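Local coordinates for protein alpha-fucosidase GH29 (PDB 4PSR) that hydrolyses alpha-L-fucosides as a member of glycoside hydrolase family 29, probably releasing fucose from the glycans of glycoproteins, at residues Gln301-Ile306 and Asn338-Ile343; Arg25-Gly30 and Ala117-Pro122; Ile542-Gly547 and Gly568-Glu573; Ser508-Thr513 and Glu538-Arg543. All coordinates share one frame; numbering follows the deposited sequence.

Contact 1 (Gln301-Ile306 and Asn338-Ile343); sequences QTDDAI and NMLLNI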
loop_
_atom_site.group_PDB
_atom_site.type_symbol
_atom_site.label_atom_id
_atom_site.label_comp_id
_atom_site.label_asym_id
_atom_site.label_seq_id
_atom_site.Cartn_x
_atom_site.Cartn_y
_atom_site.Cartn_z
ATOM N N GLN A 301 -0.090 3.306 3.078
ATOM C CA GLN A 301 0.067 2.037 2.364
ATOM C C GLN A 301 0.762 2.272 1.047
ATOM O O GLN A 301 1.006 3.435 0.672
ATOM C CB GLN A 301 -1.262 1.278 2.180
ATOM C CG GLN A 301 -2.235 1.886 1.160
ATOM C CD GLN A 301 -3.132 0.829 0.555
ATOM O OE1 GLN A 301 -3.987 0.250 1.251
ATOM N NE2 GLN A 301 -2.885 0.501 -0.711
ATOM N N THR A 302 1.083 1.189 0.356
ATOM C CA THR A 302 1.665 1.248 -0.968
ATOM C C THR A 302 1.162 0.030 -1.744
ATOM O O THR A 302 0.712 -0.966 -1.152
ATOM C CB THR A 302 3.186 1.357 -0.907
ATOM O OG1 THR A 302 3.729 1.546 -2.217
ATOM C CG2 THR A 302 3.791 0.103 -0.325
ATOM N N ASP A 303 1.245 0.105 -3.059
ATOM C CA ASP A 303 0.885 -1.024 -3.928
ATOM C C ASP A 303 2.126 -1.624 -4.592
ATOM O O ASP A 303 3.061 -0.897 -4.938
ATOM C CB ASP A 303 -0.090 -0.597 -5.027
ATOM C CG ASP A 303 -1.118 0.357 -4.525
ATOM O OD1 ASP A 303 -1.890 -0.020 -3.625
ATOM O OD2 ASP A 303 -1.118 1.523 -5.014
ATOM N N ASP A 304 2.151 -2.936 -4.784
ATOM C CA ASP A 304 3.238 -3.585 -5.498
ATOM C C ASP A 304 2.625 -4.611 -6.445
ATOM O O ASP A 304 1.411 -4.725 -6.513
ATOM C CB ASP A 304 4.212 -4.251 -4.540
ATOM C CG ASP A 304 5.655 -4.116 -5.007
ATOM O OD1 ASP A 304 5.940 -4.401 -6.198
ATOM O OD2 ASP A 304 6.496 -3.710 -4.184
ATOM N N ALA A 305 3.455 -5.358 -7.173
ATOM C CA ALA A 305 2.941 -6.289 -8.174
ATOM C C ALA A 305 3.913 -7.432 -8.367
ATOM O O ALA A 305 5.118 -7.231 -8.237
ATOM C CB ALA A 305 2.711 -5.543 -9.480
ATOM N N ILE A 306 3.409 -8.641 -8.619
ATOM C CA ILE A 306 4.284 -9.757 -8.931
ATOM C C ILE A 306 4.974 -9.473 -10.291
ATOM O O ILE A 306 6.032 -9.954 -10.517
ATOM C CB ILE A 306 3.534 -11.153 -8.882
ATOM C CG1 ILE A 306 2.866 -11.354 -7.515
ATOM C CG2 ILE A 306 4.488 -12.290 -9.165
ATOM C CD1 ILE A 306 2.025 -12.625 -7.438
ATOM N N ASN A 338 1.014 -0.620 5.162
ATOM C CA ASN A 338 0.561 -1.883 4.563
ATOM C C ASN A 338 1.057 -2.004 3.120
ATOM O O ASN A 338 1.322 -0.986 2.466
ATOM C CB ASN A 338 -0.972 -1.986 4.514
ATOM C CG ASN A 338 -1.614 -2.183 5.863
ATOM O OD1 ASN A 338 -0.979 -2.504 6.850
ATOM N ND2 ASN A 338 -2.922 -1.973 5.908
ATOM N N MET A 339 1.106 -3.229 2.607
ATOM C CA MET A 339 1.413 -3.498 1.201
ATOM C C MET A 339 0.239 -4.190 0.559
ATOM O O MET A 339 -0.195 -5.266 1.015
ATOM C CB MET A 339 2.662 -4.376 1.057
ATOM C CG MET A 339 3.159 -4.443 -0.395
ATOM S SD MET A 339 4.672 -5.371 -0.620
ATOM C CE MET A 339 3.923 -6.947 -0.628
ATOM N N LEU A 340 -0.256 -3.604 -0.524
ATOM C CA LEU A 340 -1.333 -4.189 -1.328
ATOM C C LEU A 340 -0.712 -4.715 -2.610
ATOM O O LEU A 340 -0.223 -3.940 -3.462
ATOM C CB LEU A 340 -2.401 -3.117 -1.638
ATOM C CG LEU A 340 -3.513 -3.521 -2.612
ATOM C CD1 LEU A 340 -4.259 -4.770 -2.148
ATOM C CD2 LEU A 340 -4.475 -2.331 -2.844
ATOM N N LEU A 341 -0.693 -6.049 -2.742
ATOM C CA LEU A 341 -0.059 -6.730 -3.861
ATOM C C LEU A 341 -1.008 -7.014 -5.003
ATOM O O LEU A 341 -2.067 -7.630 -4.837
ATOM C CB LEU A 341 0.568 -8.045 -3.378
ATOM C CG LEU A 341 1.258 -8.904 -4.430
ATOM C CD1 LEU A 341 2.473 -8.217 -5.036
ATOM C CD2 LEU A 341 1.625 -10.257 -3.826
ATOM N N ASN A 342 -0.604 -6.586 -6.195
ATOM C CA ASN A 342 -1.383 -6.820 -7.409
ATOM C C ASN A 342 -1.007 -8.107 -8.111
ATOM O O ASN A 342 0.201 -8.395 -8.269
ATOM C CB ASN A 342 -1.233 -5.649 -8.392
ATOM C CG ASN A 342 -1.887 -5.921 -9.704
ATOM O OD1 ASN A 342 -3.096 -5.831 -9.814
ATOM N ND2 ASN A 342 -1.100 -6.254 -10.706
ATOM N N ILE A 343 -2.027 -8.870 -8.521
ATOM C CA ILE A 343 -1.864 -10.052 -9.375
ATOM C C ILE A 343 -2.577 -9.813 -10.697
ATOM O O ILE A 343 -3.403 -8.880 -10.822
ATOM C CB ILE A 343 -2.342 -11.361 -8.649
ATOM C CG1 ILE A 343 -3.846 -11.333 -8.419
ATOM C CG2 ILE A 343 -1.563 -11.502 -7.338
ATOM C CD1 ILE A 343 -4.406 -12.618 -7.732
#

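Contact 2 (Arg25-Gly30 and Ala117-Pro122); sequences RDAKFG and ARFAGP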
loop_
_atom_site.group_PDB
_atom_site.type_symbol
_atom_site.label_atom_id
_atom_site.label_comp_id
_atom_site.label_asym_id
_atom_site.label_seq_id
_atom_site.Cartn_x
_atom_site.Cartn_y
_atom_site.Cartn_z
ATOM N N ARG A 25 -4.545 -1.334 10.352
ATOM C CA ARG A 25 -3.162 -1.348 10.798
ATOM C C ARG A 25 -2.692 -2.760 11.140
ATOM O O ARG A 25 -1.510 -3.096 10.953
ATOM C CB ARG A 25 -2.960 -0.426 12.004
ATOM C CG ARG A 25 -3.384 1.024 11.783
ATOM C CD ARG A 25 -3.133 1.894 12.999
ATOM N NE ARG A 25 -3.704 3.233 12.798
ATOM C CZ ARG A 25 -3.055 4.381 12.935
ATOM N NH1 ARG A 25 -1.789 4.441 13.302
ATOM N NH2 ARG A 25 -3.733 5.495 12.702
ATOM N N ASP A 26 -3.608 -3.594 11.613
ATOM C CA ASP A 26 -3.261 -4.962 11.954
ATOM C C ASP A 26 -3.067 -5.834 10.724
ATOM O O ASP A 26 -2.419 -6.882 10.801
ATOM C CB ASP A 26 -4.386 -5.592 12.782
ATOM C CG ASP A 26 -4.505 -5.033 14.195
ATOM O OD1 ASP A 26 -3.569 -4.362 14.702
ATOM O OD2 ASP A 26 -5.583 -5.273 14.789
ATOM N N ALA A 27 -3.700 -5.459 9.621
ATOM C CA ALA A 27 -3.846 -6.344 8.471
ATOM C C ALA A 27 -2.568 -6.613 7.696
ATOM O O ALA A 27 -2.333 -7.759 7.317
ATOM C CB ALA A 27 -4.917 -5.819 7.535
ATOM N N LYS A 28 -1.810 -5.548 7.432
ATOM C CA LYS A 28 -0.491 -5.559 6.791
ATOM C C LYS A 28 -0.423 -5.887 5.312
ATOM O O LYS A 28 0.290 -5.198 4.574
ATOM C CB LYS A 28 0.499 -6.453 7.509
ATOM C CG LYS A 28 0.653 -6.145 9.029
ATOM C CD LYS A 28 0.851 -4.663 9.335
ATOM C CE LYS A 28 1.178 -4.447 10.784
ATOM N NZ LYS A 28 1.262 -3.006 11.106
ATOM N N PHE A 29 -1.123 -6.930 4.882
ATOM C CA PHE A 29 -0.959 -7.511 3.553
ATOM C C PHE A 29 -2.323 -7.744 2.936
ATOM O O PHE A 29 -3.201 -8.358 3.548
ATOM C CB PHE A 29 -0.192 -8.848 3.657
ATOM C CG PHE A 29 -0.024 -9.541 2.338
ATOM C CD1 PHE A 29 0.628 -8.937 1.258
ATOM C CD2 PHE A 29 -0.522 -10.829 2.171
ATOM C CE1 PHE A 29 0.754 -9.611 0.016
ATOM C CE2 PHE A 29 -0.396 -11.498 0.944
ATOM C CZ PHE A 29 0.253 -10.888 -0.124
ATOM N N GLY A 30 -2.519 -7.189 1.734
ATOM C CA GLY A 30 -3.699 -7.430 0.929
ATOM C C GLY A 30 -3.355 -7.744 -0.514
ATOM O O GLY A 30 -2.199 -7.595 -0.938
ATOM N N ALA A 117 -3.397 -12.956 2.738
ATOM C CA ALA A 117 -4.042 -11.653 2.555
ATOM C C ALA A 117 -5.162 -11.497 3.596
ATOM O O ALA A 117 -5.951 -12.423 3.789
ATOM C CB ALA A 117 -4.630 -11.603 1.184
ATOM N N ARG A 118 -5.235 -10.328 4.231
ATOM C CA ARG A 118 -6.323 -10.055 5.149
ATOM C C ARG A 118 -7.349 -9.101 4.550
ATOM O O ARG A 118 -8.427 -8.921 5.117
ATOM C CB ARG A 118 -5.797 -9.507 6.460
ATOM C CG ARG A 118 -5.178 -10.546 7.348
ATOM C CD ARG A 118 -5.127 -9.996 8.749
ATOM N NE ARG A 118 -4.769 -10.999 9.728
ATOM C CZ ARG A 118 -4.509 -10.713 10.981
ATOM N NH1 ARG A 118 -4.580 -9.446 11.396
ATOM N NH2 ARG A 118 -4.182 -11.682 11.812
ATOM N N PHE A 119 -7.022 -8.515 3.399
ATOM C CA PHE A 119 -7.991 -7.780 2.574
ATOM C C PHE A 119 -7.728 -8.127 1.123
ATOM O O PHE A 119 -6.578 -8.382 0.763
ATOM C CB PHE A 119 -8.013 -6.244 2.824
ATOM C CG PHE A 119 -6.669 -5.517 2.681
ATOM C CD1 PHE A 119 -6.452 -4.656 1.625
ATOM C CD2 PHE A 119 -5.691 -5.596 3.668
ATOM C CE1 PHE A 119 -5.267 -3.956 1.513
ATOM C CE2 PHE A 119 -4.490 -4.908 3.557
ATOM C CZ PHE A 119 -4.291 -4.074 2.477
ATOM N N ALA A 120 -8.779 -8.134 0.311
ATOM C CA ALA A 120 -8.665 -8.536 -1.064
ATOM C C ALA A 120 -9.812 -7.999 -1.885
ATOM O O ALA A 120 -10.888 -7.711 -1.345
ATOM C CB ALA A 120 -8.619 -10.075 -1.179
ATOM N N GLY A 121 -9.590 -7.878 -3.188
ATOM C CA GLY A 121 -10.683 -7.552 -4.076
ATOM C C GLY A 121 -10.220 -7.077 -5.428
ATOM O O GLY A 121 -9.021 -6.971 -5.686
ATOM N N PRO A 122 -11.179 -6.761 -6.302
ATOM C CA PRO A 122 -10.887 -6.376 -7.685
ATOM C C PRO A 122 -10.613 -4.885 -7.869
ATOM O O PRO A 122 -11.075 -4.043 -7.105
ATOM C CB PRO A 122 -12.199 -6.656 -8.411
ATOM C CG PRO A 122 -13.259 -6.408 -7.319
ATOM C CD PRO A 122 -12.628 -6.944 -6.059
#

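Contact 3 (Ile542-Gly547 and Gly568-Glu573); sequences IRVSDG and GEHEVE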
loop_
_atom_site.group_PDB
_atom_site.type_symbol
_atom_site.label_atom_id
_atom_site.label_comp_id
_atom_site.label_asym_id
_atom_site.label_seq_id
_atom_site.Cartn_x
_atom_site.Cartn_y
_atom_site.Cartn_z
ATOM N N ILE A 542 15.311 15.884 25.812
ATOM C CA ILE A 542 15.767 15.374 24.530
ATOM C C ILE A 542 17.256 15.101 24.608
ATOM O O ILE A 542 18.016 15.904 25.185
ATOM C CB ILE A 542 15.467 16.374 23.409
ATOM C CG1 ILE A 542 15.946 15.838 22.048
ATOM C CG2 ILE A 542 16.103 17.725 23.691
ATOM C CD1 ILE A 542 15.392 16.628 20.879
ATOM N N ARG A 543 17.676 13.972 24.052
ATOM C CA ARG A 543 19.081 13.666 23.862
ATOM C C ARG A 543 19.419 13.768 22.372
ATOM O O ARG A 543 18.850 13.037 21.544
ATOM C CB ARG A 543 19.430 12.278 24.364
ATOM C CG ARG A 543 20.926 12.051 24.456
ATOM C CD ARG A 543 21.247 10.957 25.461
ATOM N NE ARG A 543 20.372 9.799 25.297
ATOM C CZ ARG A 543 20.019 8.973 26.273
ATOM N NH1 ARG A 543 19.231 7.943 25.998
ATOM N NH2 ARG A 543 20.450 9.169 27.517
ATOM N N VAL A 544 20.327 14.681 22.050
ATOM C CA VAL A 544 20.739 14.934 20.671
ATOM C C VAL A 544 22.084 14.243 20.459
ATOM O O VAL A 544 23.017 14.389 21.255
ATOM C CB VAL A 544 20.860 16.445 20.416
ATOM C CG1 VAL A 544 21.398 16.715 18.995
ATOM C CG2 VAL A 544 19.524 17.160 20.634
ATOM N N SER A 545 22.215 13.453 19.401
ATOM C CA SER A 545 23.459 12.747 19.158
ATOM C C SER A 545 24.582 13.687 18.734
ATOM O O SER A 545 24.345 14.797 18.248
ATOM C CB SER A 545 23.254 11.681 18.070
ATOM O OG SER A 545 22.250 10.765 18.462
ATOM N N ASP A 546 25.812 13.229 18.934
ATOM C CA ASP A 546 26.985 13.910 18.393
ATOM C C ASP A 546 26.785 14.069 16.893
ATOM O O ASP A 546 26.118 13.245 16.269
ATOM C CB ASP A 546 28.247 13.092 18.652
ATOM C CG ASP A 546 28.751 13.215 20.085
ATOM O OD1 ASP A 546 28.214 14.037 20.845
ATOM O OD2 ASP A 546 29.713 12.500 20.396
ATOM N N GLY A 547 27.329 15.146 16.348
ATOM C CA GLY A 547 27.234 15.415 14.916
ATOM C C GLY A 547 25.845 15.840 14.451
ATOM O O GLY A 547 25.587 15.940 13.255
ATOM N N GLY A 568 23.966 16.468 23.105
ATOM C CA GLY A 568 23.892 16.309 24.549
ATOM C C GLY A 568 22.467 16.117 25.017
ATOM O O GLY A 568 21.540 16.040 24.214
ATOM N N GLU A 569 22.300 16.070 26.335
ATOM C CA GLU A 569 20.989 16.001 26.953
ATOM C C GLU A 569 20.499 17.386 27.373
ATOM O O GLU A 569 21.273 18.199 27.905
ATOM C CB GLU A 569 21.056 15.076 28.163
ATOM C CG GLU A 569 21.512 13.681 27.811
ATOM C CD GLU A 569 21.582 12.749 29.010
ATOM O OE1 GLU A 569 21.250 13.187 30.134
ATOM O OE2 GLU A 569 21.981 11.581 28.817
ATOM N N HIS A 570 19.211 17.642 27.162
ATOM C CA HIS A 570 18.591 18.938 27.437
ATOM C C HIS A 570 17.210 18.788 28.044
ATOM O O HIS A 570 16.400 18.011 27.553
ATOM C CB HIS A 570 18.394 19.732 26.144
ATOM C CG HIS A 570 19.645 19.933 25.357
ATOM N ND1 HIS A 570 20.497 20.993 25.575
ATOM C CD2 HIS A 570 20.194 19.207 24.352
ATOM C CE1 HIS A 570 21.519 20.911 24.741
ATOM N NE2 HIS A 570 21.357 19.838 23.986
ATOM N N GLU A 571 16.894 19.587 29.061
ATOM C CA GLU A 571 15.524 19.643 29.550
ATOM C C GLU A 571 14.660 20.490 28.636
ATOM O O GLU A 571 15.154 21.438 28.026
ATOM C CB GLU A 571 15.480 20.226 30.957
ATOM C CG GLU A 571 15.968 19.266 32.004
ATOM C CD GLU A 571 15.672 19.748 33.411
ATOM O OE1 GLU A 571 16.561 19.620 34.279
ATOM O OE2 GLU A 571 14.548 20.247 33.648
ATOM N N VAL A 572 13.369 20.164 28.584
ATOM C CA VAL A 572 12.395 20.830 27.729
ATOM C C VAL A 572 11.194 21.175 28.592
ATOM O O VAL A 572 10.706 20.330 29.340
ATOM C CB VAL A 572 11.946 19.872 26.570
ATOM C CG1 VAL A 572 10.878 20.516 25.727
ATOM C CG2 VAL A 572 13.133 19.465 25.718
ATOM N N GLU A 573 10.709 22.410 28.500
ATOM C CA GLU A 573 9.529 22.812 29.260
ATOM C C GLU A 573 8.263 22.129 28.761
ATOM O O GLU A 573 8.025 22.076 27.555
ATOM C CB GLU A 573 9.354 24.331 29.175
ATOM C CG GLU A 573 7.978 24.836 29.604
ATOM C CD GLU A 573 7.881 26.352 29.591
ATOM O OE1 GLU A 573 8.927 27.020 29.738
ATOM O OE2 GLU A 573 6.758 26.876 29.425
#

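Contact 4 (Ser508-Thr513 and Glu538-Arg543); sequences SKADAT and EIRSIR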
loop_
_atom_site.group_PDB
_atom_site.type_symbol
_atom_site.label_atom_id
_atom_site.label_comp_id
_atom_site.label_asym_id
_atom_site.label_seq_id
_atom_site.Cartn_x
_atom_site.Cartn_y
_atom_site.Cartn_z
ATOM N N SER A 508 9.576 11.624 28.068
ATOM C CA SER A 508 8.468 12.200 28.827
ATOM C C SER A 508 8.873 12.657 30.231
ATOM O O SER A 508 8.112 13.360 30.889
ATOM C CB SER A 508 7.313 11.201 28.923
ATOM O OG SER A 508 7.684 10.076 29.719
ATOM N N LYS A 509 10.061 12.263 30.674
ATOM C CA LYS A 509 10.615 12.770 31.932
ATOM C C LYS A 509 11.824 13.634 31.684
ATOM O O LYS A 509 12.456 13.544 30.630
ATOM C CB LYS A 509 10.961 11.624 32.874
ATOM C CG LYS A 509 9.741 10.881 33.303
ATOM C CD LYS A 509 10.051 9.798 34.323
ATOM C CE LYS A 509 8.878 8.834 34.456
ATOM N NZ LYS A 509 7.563 9.544 34.508
ATOM N N ALA A 510 12.145 14.470 32.666
ATOM C CA ALA A 510 13.127 15.543 32.496
ATOM C C ALA A 510 14.581 15.072 32.405
ATOM O O ALA A 510 15.460 15.856 32.042
ATOM C CB ALA A 510 12.977 16.564 33.624
ATOM N N ASP A 511 14.832 13.803 32.702
ATOM C CA ASP A 511 16.192 13.293 32.770
ATOM C C ASP A 511 16.518 12.227 31.719
ATOM O O ASP A 511 17.283 11.308 31.981
ATOM C CB ASP A 511 16.446 12.720 34.170
ATOM C CG ASP A 511 15.417 11.669 34.573
ATOM O OD1 ASP A 511 14.648 11.207 33.705
ATOM O OD2 ASP A 511 15.380 11.299 35.767
ATOM N N ALA A 512 15.937 12.349 30.531
ATOM C CA ALA A 512 16.132 11.357 29.482
ATOM C C ALA A 512 15.737 9.948 29.941
ATOM O O ALA A 512 16.432 8.964 29.656
ATOM C CB ALA A 512 17.565 11.382 28.968
ATOM N N THR A 513 14.637 9.872 30.683
ATOM C CA THR A 513 14.002 8.601 31.015
ATOM C C THR A 513 12.500 8.729 30.803
ATOM O O THR A 513 12.007 9.793 30.407
ATOM C CB THR A 513 14.286 8.148 32.480
ATOM O OG1 THR A 513 13.574 8.981 33.400
ATOM C CG2 THR A 513 15.777 8.198 32.785
ATOM N N GLU A 538 4.038 16.645 25.898
ATOM C CA GLU A 538 4.514 15.828 27.021
ATOM C C GLU A 538 6.024 15.596 27.021
ATOM O O GLU A 538 6.556 14.934 27.915
ATOM C CB GLU A 538 3.802 14.474 27.045
ATOM C CG GLU A 538 2.313 14.599 27.349
ATOM C CD GLU A 538 1.606 13.266 27.458
ATOM O OE1 GLU A 538 2.265 12.254 27.772
ATOM O OE2 GLU A 538 0.378 13.238 27.238
ATOM N N ILE A 539 6.722 16.135 26.027
ATOM C CA ILE A 539 8.170 16.026 25.985
ATOM C C ILE A 539 8.794 16.899 27.077
ATOM O O ILE A 539 8.492 18.091 27.159
ATOM C CB ILE A 539 8.724 16.441 24.600
ATOM C CG1 ILE A 539 8.174 15.493 23.515
ATOM C CG2 ILE A 539 10.244 16.427 24.626
ATOM C CD1 ILE A 539 8.478 15.989 22.115
ATOM N N ARG A 540 9.673 16.303 27.877
ATOM C CA ARG A 540 10.353 17.030 28.953
ATOM C C ARG A 540 11.874 16.972 28.868
ATOM O O ARG A 540 12.575 17.643 29.627
ATOM C CB ARG A 540 9.885 16.518 30.325
ATOM C CG ARG A 540 8.421 16.855 30.676
ATOM C CD ARG A 540 8.187 18.341 30.889
ATOM N NE ARG A 540 9.438 19.043 31.154
ATOM C CZ ARG A 540 10.010 19.155 32.348
ATOM N NH1 ARG A 540 11.162 19.803 32.460
ATOM N NH2 ARG A 540 9.441 18.623 33.427
ATOM N N SER A 541 12.411 16.171 27.953
ATOM C CA SER A 541 13.840 16.169 27.703
ATOM C C SER A 541 14.121 15.584 26.310
ATOM O O SER A 541 13.274 14.904 25.720
ATOM C CB SER A 541 14.636 15.431 28.800
ATOM O OG SER A 541 14.298 14.053 28.903
ATOM N N ILE A 542 15.311 15.884 25.812
ATOM C CA ILE A 542 15.767 15.374 24.530
ATOM C C ILE A 542 17.256 15.101 24.608
ATOM O O ILE A 542 18.016 15.904 25.185
ATOM C CB ILE A 542 15.467 16.374 23.409
ATOM C CG1 ILE A 542 15.946 15.838 22.048
ATOM C CG2 ILE A 542 16.103 17.725 23.691
ATOM C CD1 ILE A 542 15.392 16.628 20.879
ATOM N N ARG A 543 17.676 13.972 24.052
ATOM C CA ARG A 543 19.081 13.666 23.862
ATOM C C ARG A 543 19.419 13.768 22.372
ATOM O O ARG A 543 18.850 13.037 21.544
ATOM C CB ARG A 543 19.430 12.278 24.364
ATOM C CG ARG A 543 20.926 12.051 24.456
ATOM C CD ARG A 543 21.247 10.957 25.461
ATOM N NE ARG A 543 20.372 9.799 25.297
ATOM C CZ ARG A 543 20.019 8.973 26.273
ATOM N NH1 ARG A 543 19.231 7.943 25.998
ATOM N NH2 ARG A 543 20.450 9.169 27.517
HETATM O O HOH W 1 5.672 14.201 30.308
#

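Contact 1 (Gln301-Ile306 and Asn338-Ile343)
Asn338 lies level with Gln301 where two parallel barrel strands pair; its O accepts the N-H of Thr302, N to O 3.0 Å, and its CB rests against Gln301 CB. Its amide is held elsewhere, by Tyr299 and Tyr24. On the other face, Met339 runs out with CG anti to the backbone N (chi1 -169°), which carries SD to 4.1 Å from Asp304 CB. Leu340 N then meets Thr302 O at 2.9 Å in a nearly straight bond (173°), and Leu340 O takes Asp304 N. The Leu340 side chain stands beside Asp303, both pointing the same way, with Leu340 CD2 3.6 Å from Asp303 OD1, while Gln301 NE2 passes across Leu340 CB. Next, Leu341 brings CD1 to 3.7 Å from Ala305 N and sets both methyls against Ile306 CG1. Asn342 N donates to Asp304 O at 2.8 Å and its O receives Ile306 N; finally Ile343 CG2 lies alongside Ile306 CD1 at 3.8 Å. The buried polar ends are anchored: Asp303 OD1 by Trp224, Gln301 by Tyr24 and Asp286, Asp304 OD1 by Ala305 N and Arg289. Asn342 bonds His34 ND1 and Trp311 O. Both of those residues border the bound L-fucose, which Asp303 approaches to about 5 Å (nearest atoms), so Asn342 probably helps to position His34 and Trp311 beside the sugar.

Contact 2 (Arg25-Gly30 and Ala117-Pro122)
Phe29 O and Arg118 N make the hydrogen bond that ties these segments together, 2.9 Å long and nearly straight at 173°. Beside it, Ala117 CA leans on the same oxygen in a CA-H...O contact. The aromatic contribution is a CH-pi interaction: Gly30 CA sits over the face of the Phe119 ring, 3.6 Å from its centroid and 6° off the normal. Phe119 CG falls between the backbone N and the carbonyl carbon (chi1 55°), and this folds the ring back over the glycine. Apolar packing continues with Ala27 CB, which touches both Phe119 CD2 and Arg118 CB at 3.9 Å, and with Phe29 CE2, 4.2 Å from Ala117 CB. Among the charged groups, Arg118 in one of its two conformers stretches out from CG to NE, its CD alongside Ala27 O, and pairs NH1 with Asp375; Asp26 pairs with Arg377 and Lys411. Lys28, the first residue to leave helical angles after helix 22-27, has positive phi and turns the chain toward strand 29-33. Phe119 also packs on Leu340 and Val167, inside the ring of strands. This is the N-terminal end of the first two parallel strands of a TIM barrel.

Contact 3 (Ile542-Gly547 and Gly568-Glu573)
Ile542 and His570 form a hydrogen-bonded antiparallel pair, with Ile542 N to His570 O at 3.0 Å and His570 N to Ile542 O at 2.9 Å. Val544 and Gly568 form the second such pair, in which Val544 N reaches Gly568 O at 2.8 Å and an almost straight 174°. Between them sits the non-hydrogen-bonded pair Arg543 and Glu569. The tight side of the ladder carries Ile542, Val544 and His570. Here Ile542 CG2 touches His570 CB at 3.9 Å, the two side chains crossing at a slant, and meets Val572 CG2 at 4.0 Å just beyond the strand. Leu565 and Ala550 of the facing sheet pack against this side, and Ser566 O binds His570 NE2. Gly568 adds no side chain to it, so Val544 CB rests on the glycine backbone.

On the other side Glu569 is at the solvent, while Arg543 is partly covered by Phe507 and Leu439. The two run side by side, the aliphatic part of the arginine bearing on the glutamate, Arg543 CD to Glu569 CG 3.6 Å. A bend at chi3 (45°) turns the guanidinium back so that NH2 forms a salt bridge with Glu569 OE2 at 3.1 Å. The carboxylate oxygen lies in the guanidinium plane, at its edge, but NH2 comes from above the carboxylate plane, the two planes standing 56° apart. A salt bridge with one such hydrogen bond probably fixes the ends less firmly than the buried face does. Strand 568-571 is the outermost of its four-stranded antiparallel sheet, pairing here with 541-544, and the apolar face packs on the second four-stranded sheet, as in a beta sandwich.

Contact 4 (Ser508-Thr513 and Glu538-Arg543)
Ser508 and Glu538 meet through their backbones, Ser508 CA lying 3.5 Å from Glu538 O, and a water donates to both Ser508 O (2.6 Å) and Glu538 O (2.7 Å), bridging the two segments. A type I beta turn from Lys509 to Ala512 then folds over the start of strand 541-544. Ala510 CA points at Arg540 O from 3.6 Å in a nearly straight CA-H...O contact (165°).

Ser541 is the side chain that grips this turn. Its OG, placed between the backbone N and the carbonyl carbon (chi1 62°), donates to Lys509 O at 2.6 Å, in the carbonyl plane, and accepts Ala512 N at 2.9 Å; one hydroxyl thus ties the first and last residues of the turn. Arg540 is bent at chi2 and chi3, so its guanidinium presents one face to Ala510 CB, NH1 to CB 3.9 Å, while NE bonds Val572 O. Ala512 CB likewise lies over one face of the Arg543 guanidinium. Because Arg540 and Ser541 both sit opposite Phe507, the strand has a classic beta bulge here, against the loop of the hairpin that joins strands 504-507 and 516-519.

From the N terminus, contact 2 comes first, closing a long excursion between the first two barrel strands. Contact 1 follows in series, closing the beta-alpha-beta unit between the last two. The two touch where strands 29-33 and 337-343 are neighbours: Leu341 N lies 2.8 Å from Gly30 O, so the last strand meets the first and the barrel is closed. Far along the chain, centres about 38 to 40 Å away, contact 4 lays the 508-513 hairpin loop on the start of strand 541-544. Contact 3, sharing Ile542 and Arg543 without nesting, joins that strand to 568-571, closing a loop that holds strands 548-553 and 562-565 of the other sheet.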